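Local structure of carboxynorspermidine decarboxylase (Campylobacter jejuni subsp. jejuni 81116, 3N29) at residues Tyr39-Leu49 with Lys369-Ile380; Gly279-Asp287 with Ile297-Met306. The protein probably catalyses the pyridoxal-phosphate-dependent decarboxylation of carboxynorspermidine to norspermidine, and here holds norspermidine and the cofactor. One frame throughout, in Å; residues are numbered along the deposited sequence.

Contact 1: Tyr39-Leu49 with Lys369-Ile380. With NSD (N-(3-aminopropyl)propane-1,3-diamine), chain D; PLP (pyridoxal-5'-phosphate), chain C.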
loop_
_atom_site.group_PDB
_atom_site.type_symbol
_atom_site.label_atom_id
_atom_site.label_comp_id
_atom_site.label_asym_id
_atom_site.label_seq_id
_atom_site.Cartn_x
_atom_site.Cartn_y
_atom_site.Cartn_z
ATOM N N TYR A 39 -7.073 26.546 -2.499
ATOM C CA TYR A 39 -7.060 25.597 -1.372
ATOM C C TYR A 39 -7.621 25.975 0.036
ATOM O O TYR A 39 -7.961 25.061 0.766
ATOM C CB TYR A 39 -5.589 25.134 -1.169
ATOM C CG TYR A 39 -4.928 24.441 -2.363
ATOM C CD1 TYR A 39 -3.554 24.400 -2.489
ATOM C CD2 TYR A 39 -5.684 23.824 -3.367
ATOM C CE1 TYR A 39 -2.936 23.737 -3.584
ATOM C CE2 TYR A 39 -5.064 23.155 -4.482
ATOM C CZ TYR A 39 -3.698 23.116 -4.576
ATOM O OH TYR A 39 -3.095 22.438 -5.646
ATOM N N GLU A 40 -7.718 27.250 0.445
ATOM C CA GLU A 40 -7.978 27.581 1.905
ATOM C C GLU A 40 -9.147 26.927 2.684
ATOM O O GLU A 40 -8.950 26.574 3.856
ATOM C CB GLU A 40 -8.040 29.123 2.166
ATOM C CG GLU A 40 -8.749 29.593 3.557
ATOM C CD GLU A 40 -7.917 29.291 4.851
ATOM O OE1 GLU A 40 -6.900 29.988 5.083
ATOM O OE2 GLU A 40 -8.280 28.373 5.643
ATOM N N LYS A 41 -10.359 26.813 2.135
ATOM C CA LYS A 41 -11.499 26.307 2.968
ATOM C C LYS A 41 -11.612 24.759 3.032
ATOM O O LYS A 41 -12.466 24.225 3.753
ATOM C CB LYS A 41 -12.880 26.917 2.548
ATOM C CG LYS A 41 -13.615 27.839 3.609
ATOM C CD LYS A 41 -15.168 27.490 3.727
ATOM C CE LYS A 41 -16.045 28.491 4.571
ATOM N NZ LYS A 41 -17.555 28.451 4.199
ATOM N N ILE A 42 -10.746 24.048 2.314
ATOM C CA ILE A 42 -10.911 22.601 2.167
ATOM C C ILE A 42 -10.600 21.774 3.415
ATOM O O ILE A 42 -9.844 22.163 4.228
ATOM C CB ILE A 42 -10.163 22.064 0.945
ATOM C CG1 ILE A 42 -8.664 22.171 1.099
ATOM C CG2 ILE A 42 -10.585 22.844 -0.337
ATOM C CD1 ILE A 42 -7.948 21.191 0.251
ATOM N N GLN A 43 -11.303 20.672 3.575
ATOM C CA GLN A 43 -10.943 19.663 4.541
ATOM C C GLN A 43 -9.639 19.085 3.922
ATOM O O GLN A 43 -9.595 18.794 2.704
ATOM C CB GLN A 43 -12.030 18.572 4.568
ATOM C CG GLN A 43 -12.360 17.763 5.905
ATOM C CD GLN A 43 -11.397 16.598 6.273
ATOM O OE1 GLN A 43 -11.167 15.631 5.491
ATOM N NE2 GLN A 43 -10.878 16.658 7.526
ATOM N N THR A 44 -8.621 18.881 4.750
ATOM C CA THR A 44 -7.390 18.210 4.281
ATOM C C THR A 44 -7.333 16.904 5.000
ATOM O O THR A 44 -7.917 16.768 6.052
ATOM C CB THR A 44 -6.101 19.036 4.581
ATOM O OG1 THR A 44 -6.110 19.400 5.974
ATOM C CG2 THR A 44 -6.059 20.285 3.678
ATOM N N PRO A 45 -6.686 15.911 4.416
ATOM C CA PRO A 45 -5.997 16.037 3.149
ATOM C C PRO A 45 -6.876 15.800 1.951
ATOM O O PRO A 45 -8.032 15.265 2.091
ATOM C CB PRO A 45 -4.921 14.939 3.230
ATOM C CG PRO A 45 -5.596 13.879 4.091
ATOM C CD PRO A 45 -6.430 14.631 5.070
ATOM N N ALA A 46 -6.379 16.192 0.776
ATOM C CA ALA A 46 -7.184 16.008 -0.431
ATOM C C ALA A 46 -6.261 15.850 -1.645
ATOM O O ALA A 46 -5.323 16.597 -1.803
ATOM C CB ALA A 46 -8.210 17.265 -0.653
ATOM N N TYR A 47 -6.561 14.949 -2.565
ATOM C CA TYR A 47 -5.893 14.959 -3.844
ATOM C C TYR A 47 -6.745 15.879 -4.764
ATOM O O TYR A 47 -7.961 15.649 -4.857
ATOM C CB TYR A 47 -5.869 13.584 -4.506
ATOM C CG TYR A 47 -5.165 12.438 -3.750
ATOM C CD1 TYR A 47 -3.830 12.222 -3.900
ATOM C CD2 TYR A 47 -5.869 11.614 -2.872
ATOM C CE1 TYR A 47 -3.198 11.196 -3.233
ATOM C CE2 TYR A 47 -5.238 10.575 -2.220
ATOM C CZ TYR A 47 -3.885 10.400 -2.357
ATOM O OH TYR A 47 -3.247 9.299 -1.735
ATOM N N ILE A 48 -6.126 16.831 -5.434
ATOM C CA ILE A 48 -6.847 17.777 -6.266
ATOM C C ILE A 48 -6.358 17.733 -7.707
ATOM O O ILE A 48 -5.214 18.066 -8.030
ATOM C CB ILE A 48 -6.787 19.187 -5.670
ATOM C CG1 ILE A 48 -7.222 19.181 -4.212
ATOM C CG2 ILE A 48 -7.711 20.141 -6.529
ATOM C CD1 ILE A 48 -7.182 20.588 -3.568
ATOM N N LEU A 49 -7.162 17.159 -8.549
ATOM C CA LEU A 49 -6.848 17.106 -9.996
ATOM C C LEU A 49 -7.284 18.388 -10.661
ATOM O O LEU A 49 -8.375 18.890 -10.352
ATOM C CB LEU A 49 -7.539 15.937 -10.614
ATOM C CG LEU A 49 -7.537 15.792 -12.152
ATOM C CD1 LEU A 49 -6.241 15.336 -12.587
ATOM C CD2 LEU A 49 -8.473 14.700 -12.522
ATOM N N LYS A 369 -0.947 25.073 4.716
ATOM C CA LYS A 369 -1.197 24.000 3.768
ATOM C C LYS A 369 0.165 23.674 3.111
ATOM O O LYS A 369 0.891 24.612 2.641
ATOM C CB LYS A 369 -2.170 24.444 2.706
ATOM C CG LYS A 369 -3.527 24.924 3.219
ATOM C CD LYS A 369 -4.421 23.769 3.495
ATOM C CE LYS A 369 -5.861 24.130 3.431
ATOM N NZ LYS A 369 -6.222 25.116 4.479
ATOM N N ILE A 370 0.483 22.379 3.059
ATOM C CA ILE A 370 1.658 21.809 2.345
ATOM C C ILE A 370 1.140 21.088 1.099
ATOM O O ILE A 370 0.192 20.239 1.166
ATOM C CB ILE A 370 2.377 20.832 3.179
ATOM C CG1 ILE A 370 2.778 21.470 4.532
ATOM C CG2 ILE A 370 3.500 20.165 2.396
ATOM C CD1 ILE A 370 3.974 22.492 4.350
ATOM N N VAL A 371 1.666 21.474 -0.054
ATOM C CA VAL A 371 1.181 20.980 -1.340
ATOM C C VAL A 371 2.265 20.061 -1.939
ATOM O O VAL A 371 3.359 20.514 -2.376
ATOM C CB VAL A 371 0.830 22.162 -2.283
ATOM C CG1 VAL A 371 0.345 21.674 -3.683
ATOM C CG2 VAL A 371 -0.192 23.069 -1.591
ATOM N N PHE A 372 2.011 18.767 -1.907
ATOM C CA PHE A 372 2.882 17.760 -2.519
ATOM C C PHE A 372 2.548 17.681 -4.027
ATOM O O PHE A 372 1.402 17.351 -4.457
ATOM C CB PHE A 372 2.716 16.393 -1.842
ATOM C CG PHE A 372 3.228 16.357 -0.433
ATOM C CD1 PHE A 372 4.575 16.298 -0.192
ATOM C CD2 PHE A 372 2.370 16.457 0.612
ATOM C CE1 PHE A 372 5.045 16.302 1.175
ATOM C CE2 PHE A 372 2.804 16.511 1.945
ATOM C CZ PHE A 372 4.150 16.414 2.208
ATOM N N LEU A 373 3.574 17.939 -4.819
ATOM C CA LEU A 373 3.391 18.130 -6.282
ATOM C C LEU A 373 3.280 16.784 -7.010
ATOM O O LEU A 373 4.032 15.833 -6.693
ATOM C CB LEU A 373 4.571 18.952 -6.859
ATOM C CG LEU A 373 4.649 20.387 -6.317
ATOM C CD1 LEU A 373 5.902 21.113 -6.959
ATOM C CD2 LEU A 373 3.376 21.198 -6.631
ATOM N N ASP A 374 2.385 16.715 -8.002
ATOM C CA ASP A 374 2.318 15.587 -8.945
ATOM C C ASP A 374 1.984 14.303 -8.274
ATOM O O ASP A 374 2.764 13.321 -8.296
ATOM C CB ASP A 374 3.612 15.453 -9.744
ATOM C CG ASP A 374 3.489 14.467 -10.891
ATOM O OD1 ASP A 374 2.330 14.271 -11.386
ATOM O OD2 ASP A 374 4.568 13.940 -11.332
ATOM N N GLN A 375 0.817 14.284 -7.660
ATOM C CA GLN A 375 0.374 13.177 -6.864
ATOM C C GLN A 375 -0.964 12.544 -7.284
ATOM O O GLN A 375 -1.667 11.982 -6.435
ATOM C CB GLN A 375 0.343 13.578 -5.389
ATOM C CG GLN A 375 1.731 13.941 -4.785
ATOM C CD GLN A 375 2.682 12.825 -4.774
ATOM O OE1 GLN A 375 3.903 13.013 -4.936
ATOM N NE2 GLN A 375 2.168 11.659 -4.714
ATOM N N ILE A 376 -1.294 12.587 -8.550
ATOM C CA ILE A 376 -2.521 11.964 -9.006
ATOM C C ILE A 376 -2.284 10.590 -9.621
ATOM O O ILE A 376 -3.181 9.772 -9.572
ATOM C CB ILE A 376 -3.382 12.864 -9.990
ATOM C CG1 ILE A 376 -3.535 14.258 -9.406
ATOM C CG2 ILE A 376 -4.743 12.199 -10.208
ATOM C CD1 ILE A 376 -4.362 14.366 -8.085
ATOM N N HIS A 377 -1.098 10.327 -10.187
ATOM C CA HIS A 377 -0.833 9.013 -10.869
ATOM C C HIS A 377 -0.057 8.113 -9.917
ATOM O O HIS A 377 0.739 8.630 -9.130
ATOM C CB HIS A 377 -0.079 9.248 -12.178
ATOM C CG HIS A 377 1.308 9.816 -12.011
ATOM N ND1 HIS A 377 1.585 11.160 -12.015
ATOM C CD2 HIS A 377 2.507 9.189 -11.881
ATOM C CE1 HIS A 377 2.893 11.343 -11.888
ATOM N NE2 HIS A 377 3.464 10.156 -11.757
ATOM N N TYR A 378 -0.411 6.820 -9.849
ATOM C CA TYR A 378 0.270 5.807 -8.983
ATOM C C TYR A 378 0.245 6.247 -7.532
ATOM O O TYR A 378 1.222 6.069 -6.779
ATOM C CB TYR A 378 1.716 5.526 -9.497
ATOM C CG TYR A 378 1.684 4.811 -10.835
ATOM C CD1 TYR A 378 1.494 3.420 -10.896
ATOM C CD2 TYR A 378 1.809 5.490 -12.026
ATOM C CE1 TYR A 378 1.462 2.753 -12.030
ATOM C CE2 TYR A 378 1.729 4.824 -13.243
ATOM C CZ TYR A 378 1.549 3.442 -13.233
ATOM O OH TYR A 378 1.515 2.773 -14.390
ATOM N N THR A 379 -0.878 6.865 -7.133
ATOM C CA THR A 379 -1.053 7.271 -5.751
ATOM C C THR A 379 -2.387 6.723 -5.240
ATOM O O THR A 379 -2.468 5.715 -4.525
ATOM C CB THR A 379 -1.070 8.828 -5.583
ATOM O OG1 THR A 379 -1.901 9.429 -6.636
ATOM C CG2 THR A 379 0.378 9.363 -5.629
ATOM N N ILE A 380 -3.437 7.427 -5.621
ATOM C CA ILE A 380 -4.822 7.075 -5.263
ATOM C C ILE A 380 -5.101 5.598 -5.501
ATOM O O ILE A 380 -5.634 4.902 -4.617
ATOM C CB ILE A 380 -5.827 7.938 -6.039
ATOM C CG1 ILE A 380 -5.591 9.433 -5.740
ATOM C CG2 ILE A 380 -7.270 7.559 -5.684
ATOM C CD1 ILE A 380 -6.159 10.355 -6.835
HETATM C C1 NSD D . 4.609 3.381 -14.188
HETATM N N1 NSD D . 5.172 4.496 -14.892
HETATM C C2 NSD D . 5.560 2.242 -14.040
HETATM N N2 NSD D . 4.480 0.637 -12.638
HETATM C C3 NSD D . 4.885 0.939 -13.801
HETATM N N3 NSD D . 3.453 2.440 -8.778
HETATM C C4 NSD D . 4.602 1.339 -11.590
HETATM C C5 NSD D . 4.008 0.744 -10.344
HETATM C C6 NSD D . 4.458 1.483 -9.109
HETATM N N1 PLP C . 0.122 -1.407 -20.384
HETATM C C2 PLP C . 0.511 -2.408 -19.539
HETATM C C2A PLP C . 0.356 -3.849 -19.956
HETATM C C3 PLP C . 1.013 -2.048 -18.250
HETATM O O3 PLP C . 1.403 -3.051 -17.361
HETATM C C4 PLP C . 1.118 -0.696 -17.870
HETATM C C4A PLP C . 1.616 -0.339 -16.476
HETATM C C5 PLP C . 0.762 0.309 -18.784
HETATM C C6 PLP C . 0.262 -0.092 -20.041
HETATM C C5A PLP C . 0.865 1.776 -18.438
HETATM O O4P PLP C . 2.158 2.121 -18.010
HETATM P P PLP C . 2.563 3.608 -17.678
HETATM O O1P PLP C . 1.563 4.108 -16.653
HETATM O O2P PLP C . 2.441 4.431 -18.984
HETATM O O3P PLP C . 3.963 3.617 -17.258
#
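Tyr-47 and Ile-380 form the apolar centre. Ile-380 CG1 lies over the middle of the Tyr-47 ring face, 3.5 Å from the ring centroid and 7° off the ring normal, a CH-pi contact. CD1 of Ile-380 reaches back toward Tyr-47 CB. Tyr-47 has CG anti to the carbonyl carbon (chi1 -60°), which lays the ring along the isoleucine, and the two side chains slide past each other in opposite directions. Ile-376 sends its CD1 to Tyr-47 CB at 4.0 Å and also packs on the Ile-48 carbonyl, while its CG2 meets Leu-49 CD1. Tyr-47 CD1 is 3.3 Å from Gln-375 O, which stands oblique to the ring. That carbonyl accepts a 2.6 Å hydrogen bond from Thr-379 OG1, which meets it from above its plane and ties Thr-379 to Gln-375 beside the Tyr-47 ring.

A second apolar patch pairs Tyr-39 CE1 with Val-371 CG2 at 3.5 Å. The polar edge belongs to Lys-369. Its aliphatic chain passes Thr-44 CG2, and bends at chi2 and chi4 bring NZ to Glu-40 O at 3.2 Å, from above the carbonyl plane. Glu-40 is poorly ordered, and its OE2, 4.0 Å from Lys-369 NZ, is beyond a salt bridge.

Tyr-378 OH donates to PLP O1P (2.6 Å), and norspermidine lies against the Tyr-378 ring. Strands 46-49 and 369-372, in the family's beta-sheet domain rather than the eight-stranded parallel barrel, do not pair directly. Strand 279-290 runs between them, antiparallel to both, and strand 393-397 pairs with the other edge of 46-49, where Leu-394 touches Tyr-47 and Ile-380.

Contact 2: Gly279-Asp287 with Ile297-Met306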
loop_
_atom_site.group_PDB
_atom_site.type_symbol
_atom_site.label_atom_id
_atom_site.label_comp_id
_atom_site.label_asym_id
_atom_site.label_seq_id
_atom_site.Cartn_x
_atom_site.Cartn_y
_atom_site.Cartn_z
ATOM N N GLY A 279 -2.054 17.173 -10.885
ATOM C CA GLY A 279 -2.595 17.486 -9.581
ATOM C C GLY A 279 -1.697 17.251 -8.392
ATOM O O GLY A 279 -0.689 16.643 -8.520
ATOM N N ASN A 280 -2.144 17.687 -7.232
ATOM C CA ASN A 280 -1.372 17.623 -6.016
ATOM C C ASN A 280 -2.088 17.037 -4.837
ATOM O O ASN A 280 -3.249 16.965 -4.848
ATOM C CB ASN A 280 -0.855 19.016 -5.672
ATOM C CG ASN A 280 -0.251 19.712 -6.861
ATOM O OD1 ASN A 280 0.489 19.138 -7.581
ATOM N ND2 ASN A 280 -0.574 20.951 -7.039
ATOM N N LEU A 281 -1.347 16.595 -3.833
ATOM C CA LEU A 281 -1.918 16.228 -2.631
ATOM C C LEU A 281 -1.702 17.334 -1.599
ATOM O O LEU A 281 -0.539 17.710 -1.312
ATOM C CB LEU A 281 -1.312 14.905 -2.171
ATOM C CG LEU A 281 -1.550 14.417 -0.746
ATOM C CD1 LEU A 281 -2.999 14.175 -0.495
ATOM C CD2 LEU A 281 -0.657 13.150 -0.402
ATOM N N VAL A 282 -2.804 17.854 -1.014
ATOM C CA VAL A 282 -2.789 18.989 -0.146
ATOM C C VAL A 282 -3.034 18.555 1.266
ATOM O O VAL A 282 -3.995 17.813 1.514
ATOM C CB VAL A 282 -3.861 20.041 -0.571
ATOM C CG1 VAL A 282 -3.725 21.247 0.405
ATOM C CG2 VAL A 282 -3.620 20.405 -2.037
ATOM N N ALA A 283 -2.185 18.951 2.195
ATOM C CA ALA A 283 -2.274 18.493 3.578
ATOM C C ALA A 283 -2.106 19.709 4.432
ATOM O O ALA A 283 -1.669 20.773 3.934
ATOM C CB ALA A 283 -1.123 17.480 3.834
ATOM N N SER A 284 -2.462 19.618 5.692
ATOM C CA SER A 284 -2.215 20.689 6.619
ATOM C C SER A 284 -1.149 20.310 7.650
ATOM O O SER A 284 -1.083 19.147 8.063
ATOM C CB SER A 284 -3.540 20.987 7.411
ATOM O OG SER A 284 -4.546 21.506 6.496
ATOM N N VAL A 285 -0.406 21.312 8.089
ATOM C CA VAL A 285 0.363 21.261 9.343
ATOM C C VAL A 285 -0.538 21.195 10.559
ATOM O O VAL A 285 -1.183 22.160 10.893
ATOM C CB VAL A 285 1.389 22.423 9.417
ATOM C CG1 VAL A 285 2.291 22.291 10.680
ATOM C CG2 VAL A 285 2.201 22.561 8.044
ATOM N N VAL A 286 -0.539 20.064 11.258
ATOM C CA VAL A 286 -1.269 19.880 12.452
ATOM C C VAL A 286 -0.476 20.251 13.696
ATOM O O VAL A 286 -1.015 20.776 14.654
ATOM C CB VAL A 286 -1.782 18.441 12.566
ATOM C CG1 VAL A 286 -2.619 18.228 13.871
ATOM C CG2 VAL A 286 -2.620 18.114 11.263
ATOM N N ASP A 287 0.804 19.957 13.690
ATOM C CA ASP A 287 1.675 20.297 14.817
ATOM C C ASP A 287 3.084 20.535 14.325
ATOM O O ASP A 287 3.438 20.054 13.296
ATOM C CB ASP A 287 1.666 19.181 15.856
ATOM C CG ASP A 287 2.090 19.647 17.297
ATOM O OD1 ASP A 287 2.126 20.848 17.581
ATOM O OD2 ASP A 287 2.380 18.770 18.087
ATOM N N ILE A 297 4.376 17.999 11.548
ATOM C CA ILE A 297 3.583 16.783 11.463
ATOM C C ILE A 297 2.300 17.138 10.704
ATOM O O ILE A 297 1.539 17.996 11.148
ATOM C CB ILE A 297 3.252 16.299 12.816
ATOM C CG1 ILE A 297 4.568 16.045 13.593
ATOM C CG2 ILE A 297 2.389 15.033 12.735
ATOM C CD1 ILE A 297 4.406 15.433 15.051
ATOM N N LEU A 298 2.101 16.487 9.599
ATOM C CA LEU A 298 1.009 16.786 8.704
ATOM C C LEU A 298 -0.152 15.826 8.889
ATOM O O LEU A 298 0.017 14.718 9.463
ATOM C CB LEU A 298 1.456 16.737 7.273
ATOM C CG LEU A 298 2.752 17.455 7.001
ATOM C CD1 LEU A 298 3.085 17.333 5.530
ATOM C CD2 LEU A 298 2.746 18.907 7.563
ATOM N N ASP A 299 -1.297 16.136 8.238
ATOM C CA ASP A 299 -2.452 15.202 8.253
ATOM C C ASP A 299 -2.506 14.250 7.071
ATOM O O ASP A 299 -3.574 13.818 6.557
ATOM C CB ASP A 299 -3.782 15.977 8.470
ATOM C CG ASP A 299 -4.107 16.988 7.351
ATOM O OD1 ASP A 299 -3.339 17.100 6.415
ATOM O OD2 ASP A 299 -5.171 17.675 7.458
ATOM N N THR A 300 -1.335 13.864 6.593
ATOM C CA THR A 300 -1.235 12.947 5.510
ATOM C C THR A 300 -0.058 12.031 5.855
ATOM O O THR A 300 0.624 12.235 6.860
ATOM C CB THR A 300 -1.062 13.621 4.125
ATOM O OG1 THR A 300 -1.311 12.668 3.108
ATOM C CG2 THR A 300 0.385 14.190 3.855
ATOM N N SER A 301 0.049 10.966 5.113
ATOM C CA SER A 301 1.067 9.918 5.410
ATOM C C SER A 301 1.752 9.491 4.140
ATOM O O SER A 301 1.115 9.220 3.095
ATOM C CB SER A 301 0.432 8.737 6.118
ATOM O OG SER A 301 1.113 7.532 5.849
ATOM N N SER A 302 3.091 9.422 4.195
ATOM C CA SER A 302 3.837 8.924 3.041
ATOM C C SER A 302 3.447 7.493 2.795
ATOM O O SER A 302 3.098 7.164 1.649
ATOM C CB SER A 302 5.364 9.097 3.289
ATOM O OG SER A 302 5.678 8.402 4.489
ATOM N N GLU A 303 3.406 6.677 3.838
ATOM C CA GLU A 303 3.141 5.230 3.712
ATOM C C GLU A 303 1.736 4.904 3.132
ATOM O O GLU A 303 1.592 4.046 2.262
ATOM C CB GLU A 303 3.233 4.590 5.073
ATOM C CG GLU A 303 2.845 3.085 5.065
ATOM C CD GLU A 303 4.076 2.161 5.082
ATOM O OE1 GLU A 303 5.206 2.682 5.366
ATOM O OE2 GLU A 303 3.882 0.941 4.827
ATOM N N ALA A 304 0.720 5.652 3.580
ATOM C CA ALA A 304 -0.666 5.335 3.226
ATOM C C ALA A 304 -1.129 6.098 2.004
ATOM O O ALA A 304 -2.001 5.577 1.249
ATOM C CB ALA A 304 -1.558 5.627 4.440
ATOM N N HIS A 305 -0.590 7.317 1.789
ATOM C CA HIS A 305 -1.127 8.264 0.769
ATOM C C HIS A 305 -0.192 8.568 -0.401
ATOM O O HIS A 305 -0.652 8.986 -1.459
ATOM C CB HIS A 305 -1.567 9.589 1.457
ATOM C CG HIS A 305 -2.582 9.418 2.556
ATOM N ND1 HIS A 305 -2.773 10.353 3.532
ATOM C CD2 HIS A 305 -3.396 8.385 2.876
ATOM C CE1 HIS A 305 -3.684 9.931 4.402
ATOM N NE2 HIS A 305 -4.091 8.737 4.014
ATOM N N MET A 306 1.144 8.334 -0.237
ATOM C CA MET A 306 2.081 8.464 -1.327
ATOM C C MET A 306 2.971 7.216 -1.278
ATOM O O MET A 306 4.187 7.350 -1.135
ATOM C CB MET A 306 2.937 9.775 -1.239
ATOM C CG MET A 306 2.117 11.165 -1.355
ATOM S SD MET A 306 3.136 12.652 -1.077
ATOM C CE MET A 306 3.100 12.802 0.694
#
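Asp-299 reaches across to the backbone of Ala-283 and Ser-284. Its CB packs on Val-286 CG2 at 3.7 Å, the two side chains crossing at about a right angle. From there CG sits between the backbone N and the carbonyl carbon (chi1 62°), which turns the carboxylate toward the facing strand. OD1 accepts from Ser-284 N at 2.8 Å in a nearly straight bond (165° at the hydrogen), although the N-H comes from above the carboxylate plane. OD1 also lies 3.4 Å from Ala-283 CB. OD2 comes near Ser-284 CB, but its main partner is Thr-44, and it also forms a salt bridge with Lys-122 of the second subunit.

The backbone of Asp-299 returns a bond, N to Ser-284 O. Farther along, Val-286 N and Asp-287 N both donate to Ile-297 O, a classic beta bulge in the antiparallel hairpin that strands 279-290 and 294-298 form in the beta-sheet domain. Ile-297 N closes the pair on Asp-287 O at 2.9 Å. Val-285 CG2 and Leu-298 CD2 pack at 3.7 Å.

Toward helix 302-305, Ala-283 CB meets Thr-300 CG2, and Leu-281 CD2 fits against Met-306 CG at 3.5 Å. Thr-300 OG1 hydrogen-bonds His-305 ND1. Ser-301 is the N-cap, its OG accepting from Ala-304 N at 3.0 Å.

Asp-299 thus replaces a strand carbonyl as acceptor for Ser-284 N just where regular pairing stops. The buried carboxylate has an amide, a hydroxyl and an ammonium as partners, and these would probably stabilise its negative charge.

In the fold
Contact 2 is nested along the chain inside the loop closed by contact 1, and their centres lie about 8 Å apart. Both belong to one mixed sheet, in which strand 279-290 of contact 2 neighbours both strands of contact 1. Two polar links join them: Thr-44 OG1 to Asp-299 OD2 at 2.5 Å and Tyr-47 OH to His-305 O at 2.6 Å, both probable hydrogen bonds. Contact 1 carries Tyr-378, which lines the cofactor and norspermidine pockets. Contact 2 lies farther from the ligands, with the Met-306 side chain about 11 Å from a bound norspermidine and that of Ile-297 about 13 Å from a bound pyridoxal phosphate. Each contact also touches the second subunit.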